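Local coordinates for beta-porphyranase A (Bacteroides plebeius, PDB 4AW7), which cleaves the sulfated red-seaweed polysaccharide porphyran at the (1->4) linkages between beta-D-galactose and alpha-L-galactose-6-sulfate, releasing mostly disaccharides, at residues A[25-30]-A[410-415]; A[240-245]-A[542-547]; A[509-514]-A[549-554]. All blocks are in the same frame, centred on the assembly; numbering follows the deposited sequence. Where two conformers were deposited one is given.

In the fold
One five-stranded mixed sheet ties the three contacts together. Its outermost strands within the chain are 29-32, which interaction 1 reaches, and 546-555, which interactions 2 and 3 share. Interactions 2 and 3 have centres 12 Å apart and touch; the centre of interaction 1 is about 35 Å and 31 Å from theirs. Along the chain interaction 1 closes before interaction 3 opens, whereas the segments of interaction 2 alternate with those of both others. Interaction 2 brings the start of helix 245-262, in the alpha/beta catalytic part, against strand 546-555, which interaction 3 pairs with 503-514. The N-terminal segment and the C-terminal beta domain are thus joined through one sheet beside the catalytic part.

Interaction 1: residues A[25-30]-A[410-415]; sequences DYNTRR and NNKNSW
Asp25 and Asn411 face each other as the first residues of two type I beta turns, each also an Asx turn, and one water joins the pair. Asp25 OD1 takes the N-H of Asn27, as Asn411 OD1 takes that of Asn413; a short acceptor side chain suits this place in both. Water 1 accepts from Asn411 ND2 at 3.0 Å, lies 2.8 Å from Asp25 OD1 and sits over one face of the Tyr26 ring; ND2 also bonds to Val24 O. The ring is nearly parallel to the Asn411 amide (8° between planes), with Tyr26 CE2 3.4 Å from Asn411 ND2. Its hydroxyl bonds to Asp417, its edge meets Trp415 CE3, and Asn411 CB rests over the Trp415 ring. Strands 21-25 and 29-32 belong to different sheets, so the loop packs against the corner between them. With CG anti to the backbone N (chi1 -176°), Asp25 carries its carboxylate out to Lys412, whose extended chain reaches across: NZ lies 2.9 Å from Asp25 OD2 in a salt bridge on the syn side, 29° out of the carboxylate plane, while Thr28 OG1 reaches OD2 from the opposite face at 2.8 Å.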
# COMPACT_ATOMS: atom_id res chain seq x y z
N ASP A 25 -1.30 -16.81 -18.72
CA ASP A 25 -2.03 -16.88 -19.98
C ASP A 25 -2.02 -15.51 -20.61
O ASP A 25 -2.87 -14.67 -20.30
CB ASP A 25 -3.43 -17.39 -19.79
CG ASP A 25 -4.16 -17.58 -21.10
OD1 ASP A 25 -3.58 -17.29 -22.16
OD2 ASP A 25 -5.35 -17.94 -20.99
N TYR A 26 -1.05 -15.27 -21.49
CA TYR A 26 -0.94 -13.98 -22.13
C TYR A 26 -1.99 -13.73 -23.21
O TYR A 26 -2.02 -12.65 -23.79
CB TYR A 26 0.51 -13.71 -22.64
CG TYR A 26 1.01 -14.77 -23.61
CD1 TYR A 26 0.62 -14.78 -24.95
CD2 TYR A 26 1.87 -15.78 -23.18
CE1 TYR A 26 1.07 -15.75 -25.84
CE2 TYR A 26 2.31 -16.76 -24.05
CZ TYR A 26 1.92 -16.75 -25.37
OH TYR A 26 2.39 -17.74 -26.22
N ASN A 27 -2.83 -14.73 -23.48
CA ASN A 27 -3.98 -14.54 -24.35
C ASN A 27 -5.26 -14.19 -23.62
O ASN A 27 -6.28 -14.00 -24.25
CB ASN A 27 -4.20 -15.82 -25.20
CG ASN A 27 -3.03 -16.09 -26.11
OD1 ASN A 27 -2.30 -17.05 -25.88
ND2 ASN A 27 -2.77 -15.19 -27.05
N THR A 28 -5.19 -14.05 -22.30
CA THR A 28 -6.35 -13.62 -21.51
C THR A 28 -5.99 -12.32 -20.81
O THR A 28 -5.06 -12.31 -20.00
CB THR A 28 -6.76 -14.70 -20.51
OG1 THR A 28 -7.16 -15.86 -21.24
CG2 THR A 28 -7.92 -14.25 -19.63
N ARG A 29 -6.70 -11.26 -21.14
CA ARG A 29 -6.51 -9.99 -20.48
C ARG A 29 -7.16 -10.04 -19.10
O ARG A 29 -8.28 -10.53 -18.98
CB ARG A 29 -7.10 -8.88 -21.34
CG ARG A 29 -7.00 -7.50 -20.73
CD ARG A 29 -7.22 -6.41 -21.72
NE ARG A 29 -8.47 -6.57 -22.48
CZ ARG A 29 -9.07 -5.58 -23.14
NH1 ARG A 29 -8.58 -4.34 -23.11
NH2 ARG A 29 -10.23 -5.84 -23.74
N ARG A 30 -6.53 -9.48 -18.08
CA ARG A 30 -7.07 -9.49 -16.73
C ARG A 30 -7.39 -8.07 -16.29
O ARG A 30 -6.61 -7.13 -16.54
CB ARG A 30 -6.11 -10.20 -15.76
CG ARG A 30 -6.57 -10.24 -14.31
CD ARG A 30 -5.90 -11.37 -13.54
NE ARG A 30 -6.27 -11.36 -12.13
CZ ARG A 30 -5.63 -10.70 -11.18
NH1 ARG A 30 -4.54 -9.96 -11.44
NH2 ARG A 30 -6.11 -10.76 -9.94
N ASN A 410 4.10 -22.40 -16.15
CA ASN A 410 3.25 -23.09 -17.10
C ASN A 410 2.62 -22.08 -18.03
O ASN A 410 2.23 -20.98 -17.62
CB ASN A 410 2.17 -23.90 -16.35
CG ASN A 410 2.76 -25.07 -15.53
OD1 ASN A 410 3.80 -25.65 -15.88
ND2 ASN A 410 2.09 -25.40 -14.43
N ASN A 411 2.49 -22.45 -19.30
CA ASN A 411 1.72 -21.68 -20.23
C ASN A 411 1.05 -22.67 -21.19
O ASN A 411 1.71 -23.59 -21.70
CB ASN A 411 2.64 -20.73 -21.02
CG ASN A 411 1.94 -20.05 -22.15
OD1 ASN A 411 2.10 -20.46 -23.32
ND2 ASN A 411 1.14 -19.06 -21.85
N LYS A 412 -0.23 -22.46 -21.48
CA LYS A 412 -1.04 -23.39 -22.28
C LYS A 412 -0.55 -23.51 -23.71
O LYS A 412 -0.83 -24.53 -24.36
CB LYS A 412 -2.53 -23.00 -22.28
CG LYS A 412 -2.83 -21.68 -22.97
CD LYS A 412 -4.27 -21.18 -22.78
CE LYS A 412 -4.54 -20.03 -23.79
NZ LYS A 412 -5.79 -19.24 -23.51
N ASN A 413 0.14 -22.48 -24.22
CA ASN A 413 0.69 -22.48 -25.59
C ASN A 413 2.18 -22.84 -25.62
O ASN A 413 2.86 -22.62 -26.64
CB ASN A 413 0.51 -21.11 -26.24
CG ASN A 413 -0.91 -20.69 -26.35
OD1 ASN A 413 -1.27 -19.57 -25.94
ND2 ASN A 413 -1.75 -21.57 -26.85
N SER A 414 2.70 -23.35 -24.51
CA SER A 414 4.12 -23.68 -24.40
C SER A 414 5.02 -22.54 -24.82
O SER A 414 6.08 -22.73 -25.43
CB SER A 414 4.42 -24.93 -25.25
OG SER A 414 3.61 -26.00 -24.80
N TRP A 415 4.60 -21.31 -24.50
CA TRP A 415 5.35 -20.10 -24.82
C TRP A 415 5.70 -19.95 -26.30
O TRP A 415 6.69 -19.29 -26.64
CB TRP A 415 6.65 -20.04 -24.00
CG TRP A 415 6.46 -20.28 -22.53
CD1 TRP A 415 6.83 -21.38 -21.84
CD2 TRP A 415 5.88 -19.37 -21.58
NE1 TRP A 415 6.52 -21.23 -20.51
CE2 TRP A 415 5.92 -20.01 -20.32
CE3 TRP A 415 5.35 -18.09 -21.67
CZ2 TRP A 415 5.47 -19.40 -19.16
CZ3 TRP A 415 4.87 -17.49 -20.49
CH2 TRP A 415 4.95 -18.15 -19.27
O HOH W 1 -1.14 -17.86 -23.34

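Interaction 2: residues A[240-245]-A[542-547]; sequences TKRSGS and SNRNIF
Arg544 lays the aliphatic part of its side chain against the methyl group of Thr240, with CG 3.8 Å from Thr240 CG2 and the two side chains crossing at about a right angle. A threonine suits this position because its methyl group covers carbon while its hydroxyl turns the other way, toward Asn543, whose own amide is held by Tyr539. The Arg544 chain bends at the CG-CD bond (chi3 46°), which swings the guanidinium back toward the start of strand 546-555, where NH2 donates to Ile546 O at 3.0 Å; Glu201 gives that same nitrogen a salt bridge. Arg242 brings a second positive group close, its NH1 4.3 Å from Arg544 NH1. Water 3 bridges the two and probably screens their like charges, accepting from Arg242 NH2 at 3.0 Å and from Arg544 NH1 at 2.9 Å, in the plane of the Arg544 guanidinium at its edge. Asn246 also accepts from Arg242. A leucine in place of Arg544 would probably keep some of the contact with Thr240 but leave Glu201 without its charged mate and water 3 without one of its donors. At the other end of the contact Ser245, whose small side chain lets the buried Phe547 ring come close, has OG 4.0 Å from Phe547 CZ. Residues 240-244 end the loop that leads from parallel strand 225-233 into helix 245-262, whose first turn lies beside the beginning of strand 546-555.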
# COMPACT_ATOMS: atom_id res chain seq x y z
N THR A 240 9.59 -8.63 12.78
CA THR A 240 8.15 -8.42 12.71
C THR A 240 7.71 -7.84 11.38
O THR A 240 8.02 -6.71 11.04
CB THR A 240 7.66 -7.55 13.88
OG1 THR A 240 8.38 -7.94 15.05
CG2 THR A 240 6.26 -7.83 14.17
N LYS A 241 7.04 -8.67 10.62
CA LYS A 241 6.78 -8.38 9.21
C LYS A 241 5.29 -8.13 8.99
O LYS A 241 4.41 -8.97 9.31
CB LYS A 241 7.18 -9.50 8.28
N ARG A 242 4.97 -6.98 8.41
CA ARG A 242 3.65 -6.74 7.85
C ARG A 242 3.51 -7.22 6.43
O ARG A 242 2.38 -7.51 5.99
CB ARG A 242 3.24 -5.30 8.00
CG ARG A 242 3.26 -4.86 9.45
CD ARG A 242 2.48 -3.56 9.63
NE ARG A 242 2.45 -3.05 11.01
CZ ARG A 242 1.67 -3.51 11.97
NH1 ARG A 242 0.82 -4.46 11.71
NH2 ARG A 242 1.70 -2.96 13.17
N SER A 243 4.60 -7.32 5.69
CA SER A 243 4.42 -7.81 4.33
C SER A 243 3.82 -9.22 4.37
O SER A 243 4.05 -10.01 5.30
CB SER A 243 5.61 -7.70 3.50
OG SER A 243 6.64 -8.37 4.06
N GLY A 244 2.99 -9.49 3.37
CA GLY A 244 2.20 -10.71 3.39
C GLY A 244 0.92 -10.50 4.17
O GLY A 244 0.28 -9.46 4.10
N SER A 245 0.53 -11.54 4.92
CA SER A 245 -0.85 -11.65 5.38
C SER A 245 -1.28 -10.55 6.33
O SER A 245 -2.44 -10.18 6.36
CB SER A 245 -1.13 -13.02 6.01
OG SER A 245 -0.68 -13.10 7.35
N SER A 542 4.99 -16.06 14.41
CA SER A 542 5.24 -16.79 15.66
C SER A 542 5.84 -15.89 16.73
O SER A 542 5.75 -16.25 17.90
CB SER A 542 6.15 -18.00 15.43
OG SER A 542 5.58 -18.88 14.50
N ASN A 543 6.45 -14.79 16.34
CA ASN A 543 7.08 -13.83 17.26
C ASN A 543 6.13 -12.69 17.64
O ASN A 543 6.56 -11.64 18.18
CB ASN A 543 8.38 -13.28 16.68
CG ASN A 543 8.15 -12.33 15.48
OD1 ASN A 543 7.12 -12.37 14.79
ND2 ASN A 543 9.11 -11.45 15.26
N ARG A 544 4.86 -12.86 17.30
CA ARG A 544 3.83 -11.92 17.70
C ARG A 544 3.00 -12.67 18.75
O ARG A 544 2.84 -13.87 18.70
CB ARG A 544 3.03 -11.46 16.45
CG ARG A 544 3.80 -10.45 15.52
CD ARG A 544 3.15 -10.19 14.13
NE ARG A 544 1.73 -9.95 14.32
CZ ARG A 544 1.13 -8.77 14.47
NH1 ARG A 544 1.79 -7.63 14.41
NH2 ARG A 544 -0.16 -8.76 14.71
N ASN A 545 2.43 -11.96 19.66
CA ASN A 545 1.50 -12.52 20.59
C ASN A 545 0.12 -12.71 19.96
O ASN A 545 -0.61 -13.68 20.28
CB ASN A 545 1.43 -11.54 21.78
CG ASN A 545 0.36 -11.91 22.79
OD1 ASN A 545 0.35 -13.00 23.32
ND2 ASN A 545 -0.54 -10.96 23.08
N ILE A 546 -0.26 -11.80 19.04
CA ILE A 546 -1.53 -11.88 18.34
C ILE A 546 -1.24 -12.08 16.88
O ILE A 546 -0.51 -11.29 16.27
CB ILE A 546 -2.40 -10.61 18.52
CG1 ILE A 546 -2.54 -10.23 20.00
CG2 ILE A 546 -3.74 -10.82 17.80
CD1 ILE A 546 -2.93 -8.76 20.22
N PHE A 547 -1.82 -13.13 16.32
CA PHE A 547 -1.83 -13.30 14.87
C PHE A 547 -2.90 -12.40 14.31
O PHE A 547 -4.04 -12.45 14.72
CB PHE A 547 -2.18 -14.72 14.47
CG PHE A 547 -2.26 -14.94 12.97
CD1 PHE A 547 -1.14 -15.18 12.25
CD2 PHE A 547 -3.47 -14.82 12.30
CE1 PHE A 547 -1.20 -15.36 10.87
CE2 PHE A 547 -3.54 -15.02 10.91
CZ PHE A 547 -2.40 -15.28 10.22
O HOH W 2 3.71 -7.42 12.13
O HOH W 3 0.51 -5.06 14.96

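Interaction 3: residues A[509-514]-A[549-554]; sequences MSIGRP and GMIEVP
Strands 509-514 and 549-554 run antiparallel, their short axes 145° apart and 4.5 Å from each other at closest approach, as neighbours in the mixed sheet of the C-terminal beta domain. Met509 and Ile551 form a hydrogen-bonded pair: Ile551 N donates to Met509 O at 2.8 Å, almost straight (174°), and Met509 N returns the bond to Ile551 O. Ile511 and Gly549 repeat the pattern, with Ile511 N 3.0 Å from Gly549 O. Between them Ser510 and Met550 make a non-hydrogen-bonded pair, their CA atoms only 4.0 Å apart, and the CA-H groups of both point at carbonyl oxygens of the partner strand.

Met509, Ile511 and Ile551 share one face of the sheet. Met509 and Ile551 lie side by side and point the same way; the Met509 chain is extended until chi3 (68°) turns its terminal methyl, so that CE sits 4.2 Å from Ile551 CB and lies 4.5 Å from Val553 CG2. Farther along, Ile511 CD1 meets Ile551 CD1 at 4.2 Å, past the position where Gly549 adds no side chain. Flexible methionine and branched isoleucine both suit such a face, filling it with carbon. Met581 of strand 577-589 and Pro521 add to it.

On the other face Ser510 OG lies 3.3 Å from Met550 CB, and the bent Met550 chain leads away from Ser510. Helix 245-262 covers this side through Ala249 and Asp252, and a small serine leaves room for the helix to come near. The chemistry is therefore divided: main-chain bonds between the strands satisfy the buried amides of Met509, Ile511, Gly549 and Ile551 and set the register, the backbone of Ser510 bonding instead to strand 577-589 and that of Met550 to Ser245, whereas the apolar side chains supply the packing on one face and the helix is accommodated on the other.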
# COMPACT_ATOMS: atom_id res chain seq x y z
N MET A 509 -10.13 -14.44 4.31
CA MET A 509 -10.59 -14.56 5.68
C MET A 509 -9.56 -13.92 6.60
O MET A 509 -8.46 -14.48 6.73
CB MET A 509 -10.75 -16.05 6.01
CG MET A 509 -11.05 -16.35 7.44
SD MET A 509 -11.18 -18.08 7.89
CE MET A 509 -9.49 -18.60 7.67
N SER A 510 -9.91 -12.80 7.21
CA SER A 510 -8.99 -12.12 8.12
C SER A 510 -9.40 -12.38 9.55
O SER A 510 -10.58 -12.19 9.90
CB SER A 510 -8.88 -10.63 7.81
OG SER A 510 -8.32 -10.36 6.52
N ILE A 511 -8.38 -12.76 10.34
CA ILE A 511 -8.60 -13.09 11.75
C ILE A 511 -7.52 -12.44 12.59
O ILE A 511 -6.37 -12.30 12.18
CB ILE A 511 -8.65 -14.62 12.00
CG1 ILE A 511 -7.36 -15.29 11.58
CG2 ILE A 511 -9.86 -15.24 11.29
CD1 ILE A 511 -7.28 -16.82 11.94
N GLY A 512 -7.92 -12.04 13.80
CA GLY A 512 -7.00 -11.62 14.87
C GLY A 512 -7.27 -12.54 16.04
O GLY A 512 -8.36 -12.52 16.62
N ARG A 513 -6.27 -13.35 16.39
CA ARG A 513 -6.44 -14.32 17.48
C ARG A 513 -5.09 -14.50 18.16
O ARG A 513 -4.04 -14.31 17.55
CB ARG A 513 -6.89 -15.70 16.96
CG ARG A 513 -8.07 -15.72 15.99
CD ARG A 513 -8.61 -17.08 15.81
NE ARG A 513 -9.43 -17.45 16.97
CZ ARG A 513 -9.84 -18.69 17.28
NH1 ARG A 513 -9.41 -19.72 16.61
NH2 ARG A 513 -10.61 -18.87 18.35
N PRO A 514 -5.09 -14.93 19.43
CA PRO A 514 -3.84 -15.39 20.02
C PRO A 514 -3.08 -16.33 19.08
O PRO A 514 -3.75 -17.15 18.42
CB PRO A 514 -4.29 -16.13 21.29
CG PRO A 514 -5.54 -15.40 21.67
CD PRO A 514 -6.25 -15.18 20.31
N GLY A 549 -3.96 -11.58 10.41
CA GLY A 549 -3.61 -11.88 9.03
C GLY A 549 -4.81 -12.34 8.23
O GLY A 549 -5.77 -12.88 8.79
N MET A 550 -4.71 -12.15 6.92
CA MET A 550 -5.65 -12.62 5.95
C MET A 550 -5.15 -13.94 5.37
O MET A 550 -4.02 -14.01 4.88
CB MET A 550 -5.79 -11.55 4.86
CG MET A 550 -6.88 -11.84 3.80
SD MET A 550 -6.52 -13.14 2.58
CE MET A 550 -5.11 -12.41 1.72
N ILE A 551 -5.97 -14.98 5.49
CA ILE A 551 -5.69 -16.30 4.96
C ILE A 551 -6.63 -16.51 3.79
O ILE A 551 -7.86 -16.45 3.96
CB ILE A 551 -5.86 -17.39 6.04
CG1 ILE A 551 -4.92 -17.15 7.22
CG2 ILE A 551 -5.62 -18.79 5.45
CD1 ILE A 551 -5.19 -18.00 8.45
N GLU A 552 -6.08 -16.76 2.61
CA GLU A 552 -6.92 -17.04 1.45
C GLU A 552 -7.39 -18.47 1.45
O GLU A 552 -6.63 -19.39 1.75
CB GLU A 552 -6.14 -16.88 0.16
CG GLU A 552 -5.67 -15.50 -0.10
CD GLU A 552 -4.71 -15.46 -1.30
OE1 GLU A 552 -3.53 -15.97 -1.23
OE2 GLU A 552 -5.19 -14.91 -2.32
N VAL A 553 -8.65 -18.65 1.09
CA VAL A 553 -9.23 -19.99 0.97
C VAL A 553 -9.79 -20.11 -0.46
O VAL A 553 -10.92 -19.70 -0.70
CB VAL A 553 -10.32 -20.20 2.01
CG1 VAL A 553 -10.92 -21.60 1.88
CG2 VAL A 553 -9.78 -19.93 3.41
N PRO A 554 -8.95 -20.61 -1.40
CA PRO A 554 -9.48 -20.81 -2.76
C PRO A 554 -10.53 -21.89 -2.81
O PRO A 554 -10.47 -22.83 -2.05
CB PRO A 554 -8.26 -21.19 -3.58
CG PRO A 554 -7.10 -21.19 -2.70
CD PRO A 554 -7.52 -20.94 -1.31